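Local coordinates for protein neuraminidase (Influenza A virus, PDB 4GDI) that forms a tetrameric, neuraminidase-like beta-propeller ectodomain on the viral surface and probably cleaves terminal sialic acids, although its putative active site has diverged, at residues Y45-F56 with S102-W111. Numbering follows the deposited sequence.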
# COMPACT_ATOMS: atom_id res chain seq x y z
N TYR A 45 -7.48 17.01 12.41
CA TYR A 45 -6.98 18.21 11.75
C TYR A 45 -6.06 17.78 10.62
O TYR A 45 -5.74 16.60 10.48
CB TYR A 45 -6.25 19.14 12.74
CG TYR A 45 -5.07 18.48 13.45
CD1 TYR A 45 -5.27 17.73 14.60
CD2 TYR A 45 -3.78 18.61 12.96
CE1 TYR A 45 -4.21 17.13 15.26
CE2 TYR A 45 -2.70 18.01 13.62
CZ TYR A 45 -2.93 17.28 14.77
OH TYR A 45 -1.90 16.67 15.42
N VAL A 46 -5.61 18.74 9.82
CA VAL A 46 -4.82 18.42 8.65
C VAL A 46 -3.43 19.03 8.77
O VAL A 46 -3.28 20.14 9.28
CB VAL A 46 -5.49 18.94 7.35
CG1 VAL A 46 -4.55 18.70 6.16
CG2 VAL A 46 -6.84 18.26 7.12
N SER A 47 -2.42 18.33 8.26
CA SER A 47 -1.06 18.89 8.18
C SER A 47 -0.30 18.17 7.07
O SER A 47 -0.52 16.98 6.83
CB SER A 47 -0.33 18.75 9.53
OG SER A 47 0.79 19.61 9.62
N CYS A 48 0.59 18.89 6.40
CA CYS A 48 1.22 18.40 5.17
C CYS A 48 2.74 18.32 5.28
O CYS A 48 3.37 19.11 6.01
CB CYS A 48 0.86 19.33 4.01
SG CYS A 48 -0.87 19.91 3.97
N ASP A 49 3.34 17.37 4.55
CA ASP A 49 4.77 17.41 4.32
C ASP A 49 4.98 18.22 3.05
O ASP A 49 4.10 18.99 2.68
CB ASP A 49 5.42 16.00 4.29
CG ASP A 49 4.83 15.06 3.22
OD1 ASP A 49 4.33 15.52 2.15
OD2 ASP A 49 4.88 13.84 3.47
N LEU A 50 6.14 18.09 2.40
CA LEU A 50 6.40 18.87 1.18
C LEU A 50 5.73 18.28 -0.05
O LEU A 50 5.78 18.87 -1.14
CB LEU A 50 7.90 18.99 0.92
CG LEU A 50 8.73 19.67 2.01
CD1 LEU A 50 10.19 19.81 1.56
CD2 LEU A 50 8.14 21.03 2.33
N THR A 51 5.08 17.14 0.10
CA THR A 51 4.49 16.46 -1.04
C THR A 51 2.97 16.36 -0.96
O THR A 51 2.27 16.64 -1.93
CB THR A 51 5.06 15.04 -1.15
OG1 THR A 51 6.42 15.14 -1.55
CG2 THR A 51 4.27 14.22 -2.17
N SER A 52 2.47 15.92 0.19
CA SER A 52 1.04 15.73 0.36
C SER A 52 0.57 16.01 1.79
O SER A 52 1.38 16.31 2.68
CB SER A 52 0.65 14.30 -0.05
OG SER A 52 1.37 13.35 0.71
N CYS A 53 -0.73 15.89 2.01
CA CYS A 53 -1.32 16.26 3.29
C CYS A 53 -1.99 15.06 3.95
O CYS A 53 -2.35 14.09 3.28
CB CYS A 53 -2.32 17.40 3.09
SG CYS A 53 -1.55 18.84 2.36
N PHE A 54 -2.10 15.13 5.27
CA PHE A 54 -2.61 14.03 6.06
C PHE A 54 -3.66 14.52 7.04
O PHE A 54 -3.67 15.69 7.44
CB PHE A 54 -1.47 13.35 6.84
CG PHE A 54 -0.37 12.81 5.97
CD1 PHE A 54 0.66 13.63 5.53
CD2 PHE A 54 -0.38 11.48 5.56
CE1 PHE A 54 1.68 13.14 4.70
CE2 PHE A 54 0.62 10.98 4.72
CZ PHE A 54 1.66 11.82 4.30
N LYS A 55 -4.55 13.61 7.40
CA LYS A 55 -5.49 13.79 8.50
C LYS A 55 -4.89 13.16 9.75
O LYS A 55 -4.64 11.95 9.78
CB LYS A 55 -6.83 13.14 8.16
CG LYS A 55 -7.83 13.17 9.30
CD LYS A 55 -9.21 12.68 8.86
CE LYS A 55 -9.66 11.49 9.69
NZ LYS A 55 -10.77 10.73 9.04
N PHE A 56 -4.65 13.98 10.76
CA PHE A 56 -4.25 13.52 12.08
C PHE A 56 -5.50 13.51 12.96
O PHE A 56 -6.30 14.43 12.89
CB PHE A 56 -3.19 14.45 12.68
CG PHE A 56 -1.86 14.37 12.00
CD1 PHE A 56 -1.64 15.04 10.82
CD2 PHE A 56 -0.82 13.65 12.56
CE1 PHE A 56 -0.42 14.97 10.20
CE2 PHE A 56 0.40 13.59 11.94
CZ PHE A 56 0.60 14.24 10.76
N SER A 102 -3.45 16.52 20.64
CA SER A 102 -2.21 16.50 19.87
C SER A 102 -1.97 17.73 19.01
O SER A 102 -2.83 18.59 18.84
CB SER A 102 -2.19 15.27 18.97
OG SER A 102 -2.94 15.49 17.79
N SER A 103 -0.75 17.80 18.48
CA SER A 103 -0.42 18.75 17.45
C SER A 103 0.72 18.15 16.65
O SER A 103 1.52 17.39 17.20
CB SER A 103 0.01 20.08 18.05
OG SER A 103 0.24 21.04 17.04
N ALA A 104 0.79 18.46 15.37
CA ALA A 104 1.84 17.94 14.53
C ALA A 104 2.20 18.94 13.45
O ALA A 104 1.39 19.75 13.03
CB ALA A 104 1.40 16.61 13.89
N CYS A 105 3.44 18.88 13.00
CA CYS A 105 3.88 19.79 11.95
C CYS A 105 5.20 19.29 11.39
O CYS A 105 6.06 18.80 12.14
CB CYS A 105 4.01 21.23 12.48
SG CYS A 105 4.88 21.45 14.08
N PHE A 106 5.34 19.43 10.07
CA PHE A 106 6.54 19.02 9.33
C PHE A 106 7.42 20.23 9.08
O PHE A 106 6.97 21.25 8.56
CB PHE A 106 6.11 18.42 7.98
CG PHE A 106 7.20 17.68 7.26
CD1 PHE A 106 7.60 16.42 7.69
CD2 PHE A 106 7.82 18.24 6.15
CE1 PHE A 106 8.60 15.72 7.02
CE2 PHE A 106 8.83 17.56 5.47
CZ PHE A 106 9.23 16.30 5.91
N ASP A 107 8.70 20.12 9.43
CA ASP A 107 9.59 21.28 9.35
C ASP A 107 10.41 21.35 8.06
O ASP A 107 11.22 22.27 7.89
CB ASP A 107 10.52 21.35 10.57
CG ASP A 107 11.56 20.23 10.61
OD1 ASP A 107 11.65 19.43 9.65
OD2 ASP A 107 12.29 20.16 11.62
N GLY A 108 10.18 20.40 7.16
CA GLY A 108 10.94 20.32 5.93
C GLY A 108 11.81 19.07 5.91
O GLY A 108 12.06 18.50 4.86
N LEU A 109 12.27 18.65 7.09
CA LEU A 109 13.03 17.42 7.25
C LEU A 109 12.26 16.30 7.92
O LEU A 109 12.22 15.17 7.43
CB LEU A 109 14.29 17.69 8.07
CG LEU A 109 15.47 18.25 7.27
CD1 LEU A 109 15.01 19.32 6.29
CD2 LEU A 109 16.53 18.80 8.20
N LYS A 110 11.65 16.61 9.06
CA LYS A 110 10.98 15.60 9.85
C LYS A 110 9.66 16.10 10.46
O LYS A 110 9.43 17.29 10.57
CB LYS A 110 11.90 15.12 10.96
CG LYS A 110 13.19 14.49 10.48
CD LYS A 110 12.96 13.13 9.86
CE LYS A 110 14.28 12.43 9.56
NZ LYS A 110 14.08 11.03 9.08
N TRP A 111 8.79 15.16 10.85
CA TRP A 111 7.60 15.48 11.62
C TRP A 111 7.93 15.68 13.08
O TRP A 111 8.60 14.84 13.69
CB TRP A 111 6.58 14.36 11.53
CG TRP A 111 5.86 14.30 10.23
CD1 TRP A 111 6.14 13.47 9.19
CD2 TRP A 111 4.75 15.11 9.82
NE1 TRP A 111 5.27 13.71 8.15
CE2 TRP A 111 4.40 14.71 8.52
CE3 TRP A 111 4.02 16.13 10.44
CZ2 TRP A 111 3.35 15.29 7.81
CZ3 TRP A 111 2.98 16.72 9.73
CH2 TRP A 111 2.65 16.30 8.42
O HOH W 1 3.09 20.13 8.45
O HOH W 2 5.39 12.45 5.60
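W111 sits with its indole between F56, whose CZ lies over one face of the six-membered ring, and F106 of its own segment, which turns its edge, through CD1, onto the opposite face above the five-membered ring. F56 arrives from the facing sheet with its CZ 3.6 Å from W111 CZ3, an oblique pair with the planes inclined at 57°. The methyl of A104 rests over one face of the F56 ring, CB 4.0 Å from the centroid, and a small residue suits a place so close beneath an aromatic. F106, its CG swung anti to the backbone N (chi1 -167°), offers a face to D49, whose CB stands almost over the ring centre in a CH-pi contact, while L50 CG meets the ring edge. The carboxylate of D49 has two tasks: OD1 accepts T51 N and S52 N, an Asx turn extended to an Asx motif that shapes the C48–C53 disulfide-closed hairpin, and OD2 reaches W111 NE1 through a water. A second water joins S47 OG and C48 O to F106 N. At the far end Y45 OH donates to S102 OG (2.8 Å), which lies near the plane of the tyrosine ring, at its edge. Adjacent propeller sheets thus meet through aromatic and methyl groups, with one direct hydrogen bond between the two segments; water and turn amides satisfy the D49 carboxylate, and the S47 hydroxyl is shared between water and E151.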